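Local structure of urea carboxylase (Thermus thermophilus, 3OEP) at residues A[124-129]-A[193-198]; A[78-83]-A[186-191]. The protein is of unknown function but joins KipI-like and KipA-like parts in one chain, and is probably not the allophanate hydrolase it was once taken for. One frame throughout, in Å; residues are numbered along the deposited sequence. Where two conformers were deposited one is given.

Contact 1 of 2, residues A[124-129]-A[193-198]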
# COMPACT_ATOMS: atom_id res chain seq x y z
N PRO A 124 -2.27 15.25 -3.00
CA PRO A 124 -1.16 16.11 -3.40
C PRO A 124 -0.53 16.83 -2.23
O PRO A 124 -1.23 17.34 -1.36
CB PRO A 124 -1.84 17.13 -4.31
CG PRO A 124 -3.20 17.30 -3.69
CD PRO A 124 -3.57 15.95 -3.12
N PHE A 125 0.80 16.85 -2.20
CA PHE A 125 1.53 17.72 -1.29
C PHE A 125 1.99 18.91 -2.12
O PHE A 125 2.78 18.75 -3.05
CB PHE A 125 2.73 17.00 -0.67
CG PHE A 125 2.37 16.03 0.44
CD1 PHE A 125 1.09 16.00 1.02
CD2 PHE A 125 3.33 15.17 0.95
CE1 PHE A 125 0.79 15.10 2.04
CE2 PHE A 125 3.03 14.28 1.96
CZ PHE A 125 1.77 14.24 2.51
N LEU A 126 1.45 20.08 -1.79
CA LEU A 126 1.66 21.31 -2.54
C LEU A 126 2.49 22.31 -1.74
O LEU A 126 2.36 22.39 -0.52
CB LEU A 126 0.31 21.94 -2.84
CG LEU A 126 -0.67 21.10 -3.65
CD1 LEU A 126 -2.12 21.42 -3.27
CD2 LEU A 126 -0.44 21.33 -5.12
N ALA A 127 3.33 23.07 -2.43
CA ALA A 127 4.11 24.14 -1.80
C ALA A 127 4.27 25.26 -2.83
O ALA A 127 4.14 24.98 -4.02
CB ALA A 127 5.48 23.61 -1.34
N GLU A 128 4.53 26.51 -2.43
CA GLU A 128 4.77 26.95 -1.05
C GLU A 128 3.63 27.78 -0.47
O GLU A 128 3.19 28.76 -1.08
CB GLU A 128 6.02 27.84 -0.99
CG GLU A 128 7.32 27.17 -1.41
CD GLU A 128 8.51 28.13 -1.46
OE1 GLU A 128 8.34 29.36 -1.28
OE2 GLU A 128 9.63 27.64 -1.71
N VAL A 129 3.22 27.43 0.74
CA VAL A 129 2.32 28.28 1.53
C VAL A 129 3.03 29.59 1.87
O VAL A 129 4.22 29.60 2.22
CB VAL A 129 1.88 27.54 2.83
CG1 VAL A 129 1.13 28.46 3.79
CG2 VAL A 129 1.03 26.33 2.50
N ASP A 193 2.43 19.16 -11.45
CA ASP A 193 1.37 20.09 -11.84
C ASP A 193 1.44 21.38 -11.03
O ASP A 193 1.93 21.39 -9.89
CB ASP A 193 -0.02 19.47 -11.63
CG ASP A 193 -0.43 18.52 -12.74
OD1 ASP A 193 0.24 18.46 -13.79
OD2 ASP A 193 -1.45 17.82 -12.55
N ARG A 194 0.95 22.46 -11.61
CA ARG A 194 0.76 23.70 -10.87
C ARG A 194 -0.72 23.79 -10.49
O ARG A 194 -1.59 23.30 -11.22
CB ARG A 194 1.19 24.92 -11.69
CG ARG A 194 2.62 24.85 -12.22
CD ARG A 194 3.65 24.64 -11.11
NE ARG A 194 3.75 25.79 -10.20
CZ ARG A 194 4.52 26.86 -10.39
NH1 ARG A 194 5.27 27.00 -11.48
NH2 ARG A 194 4.52 27.83 -9.48
N VAL A 195 -0.98 24.39 -9.34
CA VAL A 195 -2.32 24.39 -8.77
C VAL A 195 -2.64 25.76 -8.21
O VAL A 195 -1.80 26.40 -7.57
CB VAL A 195 -2.43 23.36 -7.63
CG1 VAL A 195 -3.77 23.49 -6.91
CG2 VAL A 195 -2.22 21.95 -8.16
N ARG A 196 -3.86 26.23 -8.47
CA ARG A 196 -4.37 27.45 -7.86
C ARG A 196 -5.69 27.15 -7.18
O ARG A 196 -6.54 26.45 -7.74
CB ARG A 196 -4.56 28.55 -8.91
CG ARG A 196 -3.27 29.28 -9.28
CD ARG A 196 -3.53 30.66 -9.85
NE ARG A 196 -4.28 31.53 -8.94
CZ ARG A 196 -3.75 32.20 -7.93
NH1 ARG A 196 -2.46 32.10 -7.66
NH2 ARG A 196 -4.53 32.96 -7.17
N PHE A 197 -5.86 27.67 -5.96
CA PHE A 197 -7.10 27.57 -5.23
C PHE A 197 -7.92 28.83 -5.46
O PHE A 197 -7.37 29.93 -5.61
CB PHE A 197 -6.83 27.42 -3.73
CG PHE A 197 -6.22 26.10 -3.35
CD1 PHE A 197 -7.01 24.99 -3.13
CD2 PHE A 197 -4.86 25.98 -3.17
CE1 PHE A 197 -6.45 23.78 -2.76
CE2 PHE A 197 -4.29 24.76 -2.81
CZ PHE A 197 -5.09 23.67 -2.60
N LEU A 198 -9.24 28.67 -5.49
CA LEU A 198 -10.14 29.79 -5.69
C LEU A 198 -11.39 29.62 -4.84
O LEU A 198 -12.04 28.58 -4.91
CB LEU A 198 -10.53 29.86 -7.16
CG LEU A 198 -11.47 31.00 -7.56
CD1 LEU A 198 -10.79 32.35 -7.34
CD2 LEU A 198 -11.88 30.81 -9.01
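Within the first of two cyclophilin-like sheets in the chain, Leu126 of strand 124-127 reaches across to Val195 and Phe197 of strand 194-199. The two methyls of the leucine divide the work. Leu126 CD2 lies against the valine, 3.6 Å from Val195 CG2, where the two side chains cross at about a right angle. Leu126 CD1 comes within 3.8 Å of Phe197 CZ; it meets the ring obliquely, and the side chains approach from opposite directions. The first torsion (chi1 -59°) sets Leu126 CG beside the backbone N, and chi2 then parts the methyls, one to Val195 and one to Phe197. The two strands are not neighbours: in this fold strand 112-117 runs between them, and the side chains meet over it, Leu126 also resting on Val114. The backbones accordingly stay apart, with 8.0 Å between Leu126 CA and Val195 CA, and the contact is wholly apolar. With an alanine in place of Leu126, a gap would probably open beside Val195 CG2 and the far end of the Phe197 ring would lose one of its aliphatic neighbours. Beyond the leucine, that ring packs on Ile159, and its plane stands steeply to that of Tyr112.

Contact 2 of 2, residues A[78-83]-A[186-191]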
# COMPACT_ATOMS: atom_id res chain seq x y z
N VAL A 78 -3.96 23.61 -12.73
CA VAL A 78 -5.23 23.02 -12.34
C VAL A 78 -5.89 23.92 -11.31
O VAL A 78 -5.26 24.28 -10.31
CB VAL A 78 -5.03 21.63 -11.74
CG1 VAL A 78 -6.37 21.03 -11.34
CG2 VAL A 78 -4.29 20.73 -12.74
N GLU A 79 -7.15 24.28 -11.55
CA GLU A 79 -7.91 25.13 -10.63
C GLU A 79 -8.68 24.27 -9.63
O GLU A 79 -9.36 23.31 -10.02
CB GLU A 79 -8.88 26.02 -11.42
N ILE A 80 -8.56 24.61 -8.35
CA ILE A 80 -9.29 23.91 -7.30
C ILE A 80 -10.25 24.89 -6.62
O ILE A 80 -9.83 25.70 -5.80
CB ILE A 80 -8.34 23.32 -6.22
CG1 ILE A 80 -7.29 22.39 -6.85
CG2 ILE A 80 -9.12 22.59 -5.12
CD1 ILE A 80 -7.86 21.18 -7.54
N PRO A 81 -11.55 24.83 -6.97
CA PRO A 81 -12.53 25.64 -6.24
C PRO A 81 -12.64 25.13 -4.82
O PRO A 81 -12.65 23.92 -4.61
CB PRO A 81 -13.84 25.41 -7.01
CG PRO A 81 -13.47 24.72 -8.26
CD PRO A 81 -12.18 24.02 -8.03
N VAL A 82 -12.71 26.05 -3.85
CA VAL A 82 -12.69 25.69 -2.43
C VAL A 82 -13.72 26.49 -1.64
O VAL A 82 -13.83 27.71 -1.81
CB VAL A 82 -11.30 25.99 -1.81
CG1 VAL A 82 -11.26 25.56 -0.33
CG2 VAL A 82 -10.23 25.30 -2.60
N ARG A 83 -14.45 25.80 -0.77
CA ARG A 83 -15.32 26.45 0.21
C ARG A 83 -14.52 26.52 1.51
O ARG A 83 -14.13 25.49 2.05
CB ARG A 83 -16.60 25.64 0.42
CG ARG A 83 -17.65 26.36 1.24
CD ARG A 83 -18.66 25.41 1.88
NE ARG A 83 -19.23 24.46 0.93
CZ ARG A 83 -19.14 23.13 1.01
NH1 ARG A 83 -18.50 22.52 2.01
NH2 ARG A 83 -19.71 22.39 0.07
N PRO A 186 -8.77 9.10 -13.37
CA PRO A 186 -8.98 9.01 -11.93
C PRO A 186 -8.28 10.09 -11.11
O PRO A 186 -8.84 10.54 -10.11
CB PRO A 186 -8.40 7.64 -11.57
CG PRO A 186 -8.54 6.86 -12.80
CD PRO A 186 -8.35 7.81 -13.94
N PHE A 187 -7.07 10.46 -11.52
CA PHE A 187 -6.24 11.39 -10.75
C PHE A 187 -6.27 12.76 -11.41
O PHE A 187 -5.81 12.93 -12.54
CB PHE A 187 -4.80 10.87 -10.66
CG PHE A 187 -4.69 9.54 -9.99
CD1 PHE A 187 -4.61 9.46 -8.60
CD2 PHE A 187 -4.71 8.37 -10.73
CE1 PHE A 187 -4.53 8.23 -7.97
CE2 PHE A 187 -4.64 7.13 -10.10
CZ PHE A 187 -4.54 7.06 -8.71
N LEU A 188 -6.82 13.74 -10.69
CA LEU A 188 -6.91 15.11 -11.19
C LEU A 188 -5.54 15.76 -11.24
O LEU A 188 -5.27 16.59 -12.10
CB LEU A 188 -7.82 15.93 -10.29
CG LEU A 188 -8.14 17.34 -10.77
CD1 LEU A 188 -9.04 17.28 -12.00
CD2 LEU A 188 -8.78 18.14 -9.66
N LEU A 189 -4.67 15.37 -10.30
CA LEU A 189 -3.37 15.99 -10.15
C LEU A 189 -2.25 14.98 -10.35
O LEU A 189 -2.37 13.81 -9.97
CB LEU A 189 -3.24 16.63 -8.77
CG LEU A 189 -4.15 17.84 -8.56
CD1 LEU A 189 -4.11 18.29 -7.10
CD2 LEU A 189 -3.76 18.99 -9.48
N ARG A 190 -1.17 15.46 -10.94
CA ARG A 190 0.01 14.66 -11.15
C ARG A 190 1.20 15.37 -10.54
O ARG A 190 1.17 16.59 -10.37
CB ARG A 190 0.24 14.43 -12.64
N PRO A 191 2.25 14.62 -10.20
CA PRO A 191 3.46 15.26 -9.70
C PRO A 191 3.95 16.31 -10.70
O PRO A 191 3.94 16.07 -11.91
CB PRO A 191 4.46 14.10 -9.59
CG PRO A 191 3.63 12.86 -9.55
CD PRO A 191 2.42 13.16 -10.36
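Val78 receives a methyl of Leu189 almost squarely on its branch point: Leu189 CD2 lies 3.7 Å from Val78 CB and touches both valine methyls as well, so that one leucine methyl meets all three carbons of the valine side chain. The adjacent leucine fills the next place along the strand. Leu188 CD2 approaches Ile80 CD1 to 3.8 Å and is also 4.1 Å from Val78 CG1; it thus spans two alternate residues of strand 77-83. The Ile80 and Leu188 side chains run alongside one another, pointing opposite ways, whereas both leucines meet Val78 at a slant. The consecutive leucines serve neighbouring sites, and their first torsions differ as well: Leu188 CG is anti to its own backbone nitrogen (chi1 -173°), while Leu189 CG is anti to the carbonyl carbon (chi1 -68°). Here an irregular connection, 186-191, packs its two leucines against a strand of the cyclophilin-like domain just before the chain enters strand 194-199. No hydrogen bond joins the two segments, and the grip is that of aliphatic carbons alone. Further out, the loop is anchored through Arg190, whose backbone N is hydrogen-bonded to OD2 of Asp193, a carboxylate that also forms a salt bridge with Arg76. Leu188 also touches Arg183, and the ring of Phe187 meets that of Tyr179. Ile80, for its part, also packs on Ser174 of the neighbouring strand 169-174.

How the contacts relate
Contacts 1 and 2 lie in the same cyclophilin-like domain, their centres 9 Å apart, and illustrate how residues distant in sequence converge on one interior. Along the chain the segments alternate: 78-83, 124-129, 186-191, then 193-198. Strands 77-83 and 194-199, one from each contact, are sheet neighbours, probably hydrogen-bonded through Arg196 O to Ile80 N and Arg194 O to Val78 N, both at 2.8 Å. The apolar layers also merge, since Leu189 CD2 of contact 2 lies 3.6 Å from Val195 CG2 of contact 1. This bonding pairs the first and last strands of the sheet, and the loop 186-191 packs beside that junction.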